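PDB 2WW2: alpha-1,2-mannosidase from Bacteroides thetaiotaomicron, which hydrolyses alpha-mannosidic bonds with inversion of configuration, as a member of the calcium-dependent glycoside hydrolase family 92 of a gut symbiont. Local coordinates for residues A[581-592]-A[626-634]; A[331-340]-A[383-391]. All blocks are in the same frame, centred on the assembly; numbering follows the deposited sequence. Where two conformers were deposited one is given.

Contact 1 of 2, residues A[581-592]-A[626-634]. With NA (sodium ion), chain F.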
loop_
_atom_site.group_PDB
_atom_site.type_symbol
_atom_site.label_atom_id
_atom_site.label_comp_id
_atom_site.label_asym_id
_atom_site.label_seq_id
_atom_site.Cartn_x
_atom_site.Cartn_y
_atom_site.Cartn_z
ATOM N N ALA A 581 8.264 -11.176 2.605
ATOM C CA ALA A 581 7.300 -11.789 3.506
ATOM C C ALA A 581 8.009 -12.803 4.392
ATOM O O ALA A 581 7.875 -14.009 4.203
ATOM C CB ALA A 581 6.171 -12.454 2.718
ATOM N N HIS A 582 8.780 -12.311 5.350
ATOM C CA HIS A 582 9.547 -13.210 6.204
ATOM C C HIS A 582 8.613 -14.226 6.876
ATOM O O HIS A 582 7.638 -13.865 7.525
ATOM C CB HIS A 582 10.355 -12.443 7.253
ATOM C CG HIS A 582 11.228 -13.334 8.085
ATOM N ND1 HIS A 582 12.267 -14.063 7.543
ATOM C CD2 HIS A 582 11.204 -13.637 9.409
ATOM C CE1 HIS A 582 12.858 -14.763 8.497
ATOM N NE2 HIS A 582 12.232 -14.521 9.640
ATOM N N GLY A 583 8.912 -15.501 6.698
ATOM C CA GLY A 583 8.063 -16.550 7.229
ATOM C C GLY A 583 7.298 -17.259 6.129
ATOM O O GLY A 583 6.921 -18.424 6.283
ATOM N N ASN A 584 7.051 -16.562 5.025
ATOM C CA ASN A 584 6.338 -17.187 3.924
ATOM C C ASN A 584 7.190 -18.333 3.381
ATOM O O ASN A 584 8.351 -18.145 3.000
ATOM C CB ASN A 584 5.955 -16.165 2.855
ATOM C CG ASN A 584 4.979 -16.731 1.817
ATOM O OD1 ASN A 584 3.809 -16.324 1.734
ATOM N ND2 ASN A 584 5.467 -17.654 1.011
ATOM N N GLN A 585 6.618 -19.529 3.392
ATOM C CA GLN A 585 7.394 -20.761 3.212
ATOM C C GLN A 585 8.303 -20.798 1.972
ATOM O O GLN A 585 9.501 -21.065 2.096
ATOM C CB GLN A 585 6.467 -21.992 3.286
ATOM C CG GLN A 585 6.016 -22.366 4.721
ATOM C CD GLN A 585 4.914 -21.453 5.276
ATOM O OE1 GLN A 585 4.403 -20.573 4.588
ATOM N NE2 GLN A 585 4.547 -21.672 6.524
ATOM N N PRO A 586 7.748 -20.551 0.771
ATOM C CA PRO A 586 8.599 -20.660 -0.407
ATOM C C PRO A 586 9.737 -19.633 -0.486
ATOM O O PRO A 586 10.587 -19.768 -1.358
ATOM C CB PRO A 586 7.616 -20.462 -1.574
ATOM C CG PRO A 586 6.464 -19.705 -0.964
ATOM C CD PRO A 586 6.341 -20.293 0.406
ATOM N N VAL A 587 9.746 -18.610 0.370
ATOM C CA VAL A 587 10.897 -17.697 0.389
ATOM C C VAL A 587 11.717 -17.751 1.683
ATOM O O VAL A 587 12.607 -16.933 1.858
ATOM C CB VAL A 587 10.527 -16.225 0.056
ATOM C CG1 VAL A 587 10.063 -16.111 -1.387
ATOM C CG2 VAL A 587 9.487 -15.697 1.025
ATOM N N GLN A 588 11.455 -18.716 2.566
ATOM C CA GLN A 588 12.260 -18.843 3.802
ATOM C C GLN A 588 13.773 -18.966 3.516
ATOM O O GLN A 588 14.597 -18.480 4.276
ATOM C CB GLN A 588 11.805 -20.046 4.637
ATOM C CG GLN A 588 10.502 -19.798 5.391
ATOM C CD GLN A 588 9.987 -21.038 6.126
ATOM O OE1 GLN A 588 10.667 -22.073 6.187
ATOM N NE2 GLN A 588 8.790 -20.930 6.696
ATOM N N HIS A 589 14.119 -19.628 2.421
ATOM C CA HIS A 589 15.523 -19.844 2.047
ATOM C C HIS A 589 16.112 -18.691 1.234
ATOM O O HIS A 589 17.312 -18.658 0.987
ATOM C CB HIS A 589 15.623 -21.101 1.193
ATOM C CG HIS A 589 15.070 -20.918 -0.187
ATOM N ND1 HIS A 589 13.721 -20.790 -0.435
ATOM C CD2 HIS A 589 15.686 -20.794 -1.385
ATOM C CE1 HIS A 589 13.525 -20.613 -1.732
ATOM N NE2 HIS A 589 14.703 -20.608 -2.330
ATOM N N ALA A 590 15.277 -17.740 0.811
ATOM C CA ALA A 590 15.693 -16.840 -0.278
ATOM C C ALA A 590 16.869 -15.923 0.066
ATOM O O ALA A 590 17.698 -15.623 -0.793
ATOM C CB ALA A 590 14.500 -16.034 -0.804
ATOM N N ILE A 591 16.957 -15.471 1.312
ATOM C CA ILE A 591 18.092 -14.628 1.686
ATOM C C ILE A 591 19.435 -15.316 1.440
ATOM O O ILE A 591 20.439 -14.649 1.177
ATOM C CB ILE A 591 18.026 -14.165 3.152
ATOM C CG1 ILE A 591 16.982 -13.071 3.278
ATOM C CG2 ILE A 591 19.370 -13.579 3.569
ATOM C CD1 ILE A 591 16.880 -12.474 4.701
ATOM N N TYR A 592 19.446 -16.648 1.486
ATOM C CA TYR A 592 20.696 -17.389 1.315
ATOM C C TYR A 592 21.066 -17.564 -0.148
ATOM O O TYR A 592 22.150 -18.069 -0.442
ATOM C CB TYR A 592 20.624 -18.768 1.990
ATOM C CG TYR A 592 20.687 -18.680 3.506
ATOM C CD1 TYR A 592 21.918 -18.657 4.167
ATOM C CD2 TYR A 592 19.527 -18.584 4.265
ATOM C CE1 TYR A 592 21.996 -18.556 5.550
ATOM C CE2 TYR A 592 19.586 -18.468 5.661
ATOM C CZ TYR A 592 20.833 -18.449 6.288
ATOM O OH TYR A 592 20.913 -18.355 7.665
ATOM N N GLU A 626 3.930 -12.094 8.448
ATOM C CA GLU A 626 3.731 -13.415 7.888
ATOM C C GLU A 626 4.358 -14.500 8.730
ATOM O O GLU A 626 4.368 -15.663 8.344
ATOM C CB GLU A 626 4.418 -13.467 6.551
ATOM C CG GLU A 626 3.782 -14.356 5.607
ATOM C CD GLU A 626 3.004 -13.557 4.639
ATOM O OE1 GLU A 626 2.448 -12.528 5.083
ATOM O OE2 GLU A 626 2.983 -13.939 3.451
ATOM N N ASP A 627 4.922 -14.122 9.866
ATOM C CA ASP A 627 5.612 -15.088 10.716
ATOM C C ASP A 627 4.751 -15.404 11.921
ATOM O O ASP A 627 4.533 -14.554 12.797
ATOM C CB ASP A 627 6.965 -14.546 11.165
ATOM C CG ASP A 627 7.825 -15.604 11.865
ATOM O OD1 ASP A 627 7.325 -16.729 12.149
ATOM O OD2 ASP A 627 9.005 -15.297 12.138
ATOM N N ASN A 628 4.239 -16.628 11.939
ATOM C CA ASN A 628 3.375 -17.073 13.016
ATOM C C ASN A 628 4.067 -18.115 13.892
ATOM O O ASN A 628 3.414 -18.972 14.488
ATOM C CB ASN A 628 2.085 -17.623 12.416
ATOM C CG ASN A 628 1.382 -16.584 11.556
ATOM O OD1 ASN A 628 1.225 -16.749 10.323
ATOM N ND2 ASN A 628 1.022 -15.471 12.183
ATOM N N GLY A 629 5.395 -18.028 13.965
ATOM C CA GLY A 629 6.153 -18.937 14.819
ATOM C C GLY A 629 6.907 -19.988 14.029
ATOM O O GLY A 629 7.823 -20.613 14.564
ATOM N N GLN A 630 6.551 -20.152 12.747
ATOM C CA GLN A 630 7.120 -21.223 11.916
ATOM C C GLN A 630 8.602 -21.035 11.594
ATOM O O GLN A 630 9.249 -21.954 11.110
ATOM C CB GLN A 630 6.308 -21.458 10.628
ATOM C CG GLN A 630 6.419 -20.392 9.532
ATOM C CD GLN A 630 5.436 -19.239 9.718
ATOM O OE1 GLN A 630 4.832 -19.079 10.790
ATOM N NE2 GLN A 630 5.276 -18.420 8.673
ATOM N N THR A 631 9.143 -19.860 11.896
ATOM C CA THR A 631 10.538 -19.596 11.623
ATOM C C THR A 631 11.452 -19.927 12.824
ATOM O O THR A 631 12.602 -19.543 12.827
ATOM C CB THR A 631 10.763 -18.134 11.224
ATOM O OG1 THR A 631 10.508 -17.304 12.363
ATOM C CG2 THR A 631 9.832 -17.736 10.062
ATOM N N SER A 632 10.952 -20.647 13.824
ATOM C CA SER A 632 11.787 -20.984 14.998
ATOM C C SER A 632 13.122 -21.672 14.617
ATOM O O SER A 632 14.185 -21.249 15.040
ATOM C CB SER A 632 10.997 -21.825 16.015
ATOM O OG SER A 632 10.717 -23.137 15.503
ATOM N N ALA A 633 13.071 -22.702 13.782
ATOM C CA ALA A 633 14.293 -23.403 13.374
ATOM C C ALA A 633 15.137 -22.547 12.426
ATOM O O ALA A 633 16.382 -22.621 12.423
ATOM C CB ALA A 633 13.927 -24.731 12.703
ATOM N N TRP A 634 14.453 -21.733 11.626
ATOM C CA TRP A 634 15.124 -20.792 10.741
ATOM C C TRP A 634 16.006 -19.863 11.589
ATOM O O TRP A 634 17.166 -19.583 11.260
ATOM C CB TRP A 634 14.086 -19.979 9.955
ATOM C CG TRP A 634 14.675 -19.050 8.930
ATOM C CD1 TRP A 634 14.800 -19.285 7.587
ATOM C CD2 TRP A 634 15.214 -17.740 9.161
ATOM N NE1 TRP A 634 15.382 -18.201 6.971
ATOM C CE2 TRP A 634 15.640 -17.239 7.913
ATOM C CE3 TRP A 634 15.355 -16.933 10.298
ATOM C CZ2 TRP A 634 16.213 -15.971 7.770
ATOM C CZ3 TRP A 634 15.940 -15.685 10.152
ATOM C CH2 TRP A 634 16.352 -15.213 8.904
HETATM NA NA NA F . 3.911 -12.368 13.365
HETATM O O HOH W 1 6.508 -11.473 7.668
HETATM O O HOH W 2 1.833 -12.793 12.022
HETATM O O HOH W 3 3.533 -10.027 13.771
#
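Gly-583 and Gln-588 meet Gln-630 and Trp-634 in a buried contact of the loop 581-592 with the loop and first helical turn of 626-634, within the family 92 catalytic domain, tied by two hydrogen bonds from side chains to backbone carbonyls and by one aromatic pair. The backbones are closest where Gly-583 CA lies 4.5 Å from Asp-627 CA; a CB on the glycine would run into Glu-626 O. Gly-583 O is gripped from opposite faces of its carbonyl plane, by Gln-630 NE2 at 2.9 Å (165° at the hydrogen) and by Gln-588 NE2 at 3.2 Å. With CG lodged between backbone N and carbonyl carbon (chi1 73°) and a bend at chi2, the Gln-630 amide folds back on its own segment, where NE2 also donates to Glu-626 O and OE1 accepts from Asn-628 N. A leucine here would probably leave Gly-583 O with one donor fewer and both Glu-626 O and Asn-628 N without their mate.

Trp-634 NE1 makes a bent bond of 2.8 Å to Gln-588 O. His-582 presents its edge to the indole face in a T-shaped stack (planes at 73°), with CE1 3.4 Å above the Trp-634 plane; Tyr-580 and Tyr-615 hold the imidazole nitrogens. Water 1 bridges His-582 O and Glu-626 N, and Asp-627 O binds the sodium ion at 2.3 Å beside Ser-19, Tyr-622 and Gly-624. Helix 600-613 packs on His-582 and Trp-634 through Val-610 and Leu-607, while helix 281-294 touches Ser-632 and Ala-633.

Contact 2 of 2, residues A[331-340]-A[383-391]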
loop_
_atom_site.group_PDB
_atom_site.type_symbol
_atom_site.label_atom_id
_atom_site.label_comp_id
_atom_site.label_asym_id
_atom_site.label_seq_id
_atom_site.Cartn_x
_atom_site.Cartn_y
_atom_site.Cartn_z
ATOM N N PHE A 331 4.611 -31.720 7.543
ATOM C CA PHE A 331 5.910 -31.784 6.901
ATOM C C PHE A 331 6.117 -30.644 5.904
ATOM O O PHE A 331 7.242 -30.234 5.690
ATOM C CB PHE A 331 6.115 -33.124 6.206
ATOM C CG PHE A 331 6.176 -34.307 7.143
ATOM C CD1 PHE A 331 6.590 -34.159 8.468
ATOM C CD2 PHE A 331 5.870 -35.586 6.673
ATOM C CE1 PHE A 331 6.654 -35.252 9.316
ATOM C CE2 PHE A 331 5.949 -36.714 7.531
ATOM C CZ PHE A 331 6.334 -36.538 8.841
ATOM N N TRP A 332 5.033 -30.147 5.302
ATOM C CA TRP A 332 5.117 -29.022 4.372
ATOM C C TRP A 332 5.845 -27.866 5.036
ATOM O O TRP A 332 6.583 -27.104 4.404
ATOM C CB TRP A 332 3.717 -28.566 3.921
ATOM C CG TRP A 332 3.774 -27.411 2.975
ATOM C CD1 TRP A 332 4.153 -27.437 1.654
ATOM C CD2 TRP A 332 3.482 -26.048 3.283
ATOM N NE1 TRP A 332 4.081 -26.171 1.115
ATOM C CE2 TRP A 332 3.674 -25.298 2.094
ATOM C CE3 TRP A 332 3.068 -25.384 4.448
ATOM C CZ2 TRP A 332 3.467 -23.910 2.039
ATOM C CZ3 TRP A 332 2.868 -24.006 4.396
ATOM C CH2 TRP A 332 3.067 -23.283 3.201
ATOM N N ASP A 333 5.647 -27.736 6.333
ATOM C CA ASP A 333 6.351 -26.701 7.104
ATOM C C ASP A 333 7.689 -27.205 7.628
ATOM O O ASP A 333 8.738 -26.539 7.483
ATOM C CB ASP A 333 5.523 -26.258 8.310
ATOM C CG ASP A 333 4.589 -25.111 7.991
ATOM O OD1 ASP A 333 5.025 -24.107 7.381
ATOM O OD2 ASP A 333 3.421 -25.209 8.372
ATOM N N THR A 334 7.661 -28.368 8.263
ATOM C CA THR A 334 8.809 -28.790 9.082
ATOM C C THR A 334 9.980 -29.438 8.311
ATOM O O THR A 334 11.039 -29.619 8.874
ATOM C CB THR A 334 8.357 -29.707 10.242
ATOM O OG1 THR A 334 7.766 -30.902 9.701
ATOM C CG2 THR A 334 7.341 -28.969 11.141
ATOM N N PHE A 335 9.804 -29.781 7.031
ATOM C CA PHE A 335 10.936 -30.359 6.280
ATOM C C PHE A 335 12.042 -29.327 6.051
ATOM O O PHE A 335 13.199 -29.687 5.848
ATOM C CB PHE A 335 10.490 -30.929 4.921
ATOM C CG PHE A 335 10.493 -29.911 3.784
ATOM C CD1 PHE A 335 11.667 -29.597 3.113
ATOM C CD2 PHE A 335 9.306 -29.319 3.350
ATOM C CE1 PHE A 335 11.666 -28.671 2.049
ATOM C CE2 PHE A 335 9.300 -28.407 2.276
ATOM C CZ PHE A 335 10.484 -28.078 1.645
ATOM N N ARG A 336 11.674 -28.054 6.055
ATOM C CA ARG A 336 12.571 -26.979 5.612
ATOM C C ARG A 336 13.748 -26.763 6.569
ATOM O O ARG A 336 14.888 -26.568 6.122
ATOM C CB ARG A 336 11.793 -25.653 5.383
ATOM C CG ARG A 336 10.697 -25.786 4.286
ATOM C CD ARG A 336 9.637 -24.672 4.253
ATOM N NE ARG A 336 8.423 -25.154 3.569
ATOM C CZ ARG A 336 8.222 -25.095 2.252
ATOM N NH1 ARG A 336 9.148 -24.570 1.462
ATOM N NH2 ARG A 336 7.096 -25.571 1.719
ATOM N N ALA A 337 13.492 -26.774 7.871
ATOM C CA ALA A 337 14.570 -26.492 8.822
ATOM C C ALA A 337 14.463 -27.276 10.128
ATOM O O ALA A 337 15.475 -27.576 10.756
ATOM C CB ALA A 337 14.625 -24.974 9.124
ATOM N N VAL A 338 13.242 -27.570 10.564
ATOM C CA VAL A 338 13.041 -28.269 11.844
ATOM C C VAL A 338 13.656 -29.686 11.796
ATOM O O VAL A 338 14.485 -30.062 12.632
ATOM C CB VAL A 338 11.520 -28.335 12.232
ATOM C CG1 VAL A 338 11.299 -29.323 13.372
ATOM C CG2 VAL A 338 10.993 -26.927 12.634
ATOM N N HIS A 339 13.252 -30.490 10.824
ATOM C CA HIS A 339 13.842 -31.830 10.747
ATOM C C HIS A 339 15.322 -31.813 10.404
ATOM O O HIS A 339 16.077 -32.603 10.950
ATOM C CB HIS A 339 13.006 -32.747 9.849
ATOM C CG HIS A 339 11.729 -33.154 10.505
ATOM N ND1 HIS A 339 11.674 -34.166 11.441
ATOM C CD2 HIS A 339 10.485 -32.617 10.451
ATOM C CE1 HIS A 339 10.436 -34.275 11.894
ATOM N NE2 HIS A 339 9.695 -33.349 11.308
ATOM N N PRO A 340 15.752 -30.900 9.508
ATOM C CA PRO A 340 17.202 -30.800 9.315
ATOM C C PRO A 340 17.948 -30.471 10.601
ATOM O O PRO A 340 19.044 -30.991 10.818
ATOM C CB PRO A 340 17.342 -29.675 8.303
ATOM C CG PRO A 340 16.063 -29.861 7.415
ATOM C CD PRO A 340 14.990 -30.220 8.440
ATOM N N ASN A 383 6.505 -33.793 1.076
ATOM C CA ASN A 383 7.709 -33.551 1.836
ATOM C C ASN A 383 8.056 -34.628 2.866
ATOM O O ASN A 383 9.150 -34.612 3.448
ATOM C CB ASN A 383 7.685 -32.137 2.416
ATOM C CG ASN A 383 7.596 -31.092 1.321
ATOM O OD1 ASN A 383 6.621 -30.320 1.240
ATOM N ND2 ASN A 383 8.583 -31.095 0.438
ATOM N N SER A 384 7.149 -35.580 3.066
ATOM C CA SER A 384 7.510 -36.811 3.752
ATOM C C SER A 384 8.812 -37.372 3.136
ATOM O O SER A 384 9.691 -37.903 3.836
ATOM C CB SER A 384 6.399 -37.849 3.594
ATOM O OG SER A 384 6.073 -38.031 2.215
ATOM N N VAL A 385 8.902 -37.284 1.814
ATOM C CA VAL A 385 10.065 -37.800 1.099
ATOM C C VAL A 385 11.333 -37.063 1.524
ATOM O O VAL A 385 12.404 -37.654 1.721
ATOM C CB VAL A 385 9.846 -37.651 -0.418
ATOM C CG1 VAL A 385 11.102 -38.012 -1.170
ATOM C CG2 VAL A 385 8.640 -38.541 -0.848
ATOM N N SER A 386 11.210 -35.762 1.694
ATOM C CA SER A 386 12.360 -34.958 2.089
ATOM C C SER A 386 12.928 -35.402 3.444
ATOM O O SER A 386 14.145 -35.528 3.603
ATOM C CB SER A 386 11.982 -33.470 2.135
ATOM O OG SER A 386 13.063 -32.712 2.671
ATOM N N LEU A 387 12.063 -35.639 4.425
ATOM C CA LEU A 387 12.545 -36.101 5.736
ATOM C C LEU A 387 13.338 -37.397 5.612
ATOM O O LEU A 387 14.397 -37.558 6.212
ATOM C CB LEU A 387 11.377 -36.357 6.687
ATOM C CG LEU A 387 10.947 -35.164 7.548
ATOM C CD1 LEU A 387 10.391 -34.037 6.660
ATOM C CD2 LEU A 387 9.890 -35.647 8.561
ATOM N N LEU A 388 12.813 -38.332 4.835
ATOM C CA LEU A 388 13.513 -39.593 4.648
ATOM C C LEU A 388 14.852 -39.403 3.929
ATOM O O LEU A 388 15.877 -39.956 4.328
ATOM C CB LEU A 388 12.632 -40.591 3.874
ATOM C CG LEU A 388 11.326 -41.077 4.534
ATOM C CD1 LEU A 388 10.580 -42.061 3.598
ATOM C CD2 LEU A 388 11.653 -41.769 5.842
ATOM N N VAL A 389 14.841 -38.642 2.841
ATOM C CA VAL A 389 16.055 -38.545 2.005
ATOM C C VAL A 389 17.121 -37.644 2.645
ATOM O O VAL A 389 18.325 -37.952 2.622
ATOM C CB VAL A 389 15.705 -38.055 0.598
ATOM C CG1 VAL A 389 16.993 -37.798 -0.205
ATOM C CG2 VAL A 389 14.799 -39.107 -0.097
ATOM N N ASP A 390 16.685 -36.536 3.231
ATOM C CA ASP A 390 17.637 -35.663 3.909
ATOM C C ASP A 390 18.384 -36.461 4.981
ATOM O O ASP A 390 19.632 -36.372 5.099
ATOM C CB ASP A 390 16.944 -34.435 4.521
ATOM C CG ASP A 390 17.939 -33.454 5.128
ATOM O OD1 ASP A 390 18.802 -32.935 4.372
ATOM O OD2 ASP A 390 17.874 -33.211 6.360
ATOM N N ALA A 391 17.637 -37.256 5.756
ATOM C CA ALA A 391 18.249 -38.073 6.812
ATOM C C ALA A 391 19.186 -39.099 6.203
ATOM O O ALA A 391 20.323 -39.254 6.647
ATOM C CB ALA A 391 17.183 -38.763 7.651
HETATM O O HOH W 4 13.748 -32.397 5.477
#
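Leu-387 packs among Phe-331, Phe-335 and His-339, and this group is the centre of the packing of helix 383-393 on 331-340. Two CH-pi contacts share one methyl: Leu-387 CD2 lies 3.5 Å from the centroid of the His-339 ring, only 3° off its normal, and 3.7 Å from that of Phe-331, where it is displaced toward the rim. The other branch turns elsewhere, with Leu-387 CD1 3.6 Å from Phe-335 CB. Phe-331 also reaches along the helix, its CD2 3.6 Å from Ser-384 CA.

A second kind of contact is planar stacking. The Asn-383 carboxamide lies over one face of the Phe-335 ring, their planes 21° apart, and Arg-336 CG lies over the opposite face, offset toward the rim. Phe-335 CG sits between its backbone N and carbonyl carbon (chi1 88°), which swings the ring toward Asn-383. Arg-336 is fixed in turn by NE bonding to Trp-332 O at 2.8 Å and by a salt bridge to Glu-450.

Polar linkage is indirect. Water 4 joins Phe-335 O, at 2.8 Å, to Ser-386 OG, at 2.9 Å, and Tyr-453 also bonds that hydroxyl. His-339 NE2 is bonded to Asn-329; Asp-390 forms a salt bridge to Lys-394 through OD2 and accepts from Gly-648 N at OD1. The chemistry implies an interface held by shape and ring faces, with Ser-386, His-339 and Asp-390 finding polar partners in water or outside the two segments.

Overall arrangement
Both segments of contact 2 precede those of contact 1 in sequence, yet their centres are about 15 Å apart and their residues touch inside one catalytic domain. The join runs through two glutamines of 581-592. Gln-585 OE1 packs 3.3 Å from Trp-332 CH2, and its NE2 is 2.6 Å from Asp-333 OD1, a probable hydrogen bond, although Asp-333 is modelled in two conformers. Gln-588 OE1 lies 3.4 Å from Arg-336 CD. Glycerol, probably from the crystallisation liquor, lies about 4 Å from the Gln-630 side chain, and glycerol is also near Asp-333, where its bond is doubtful given the two conformers; a pocket at this junction is possible. The sodium ion belongs to contact 1.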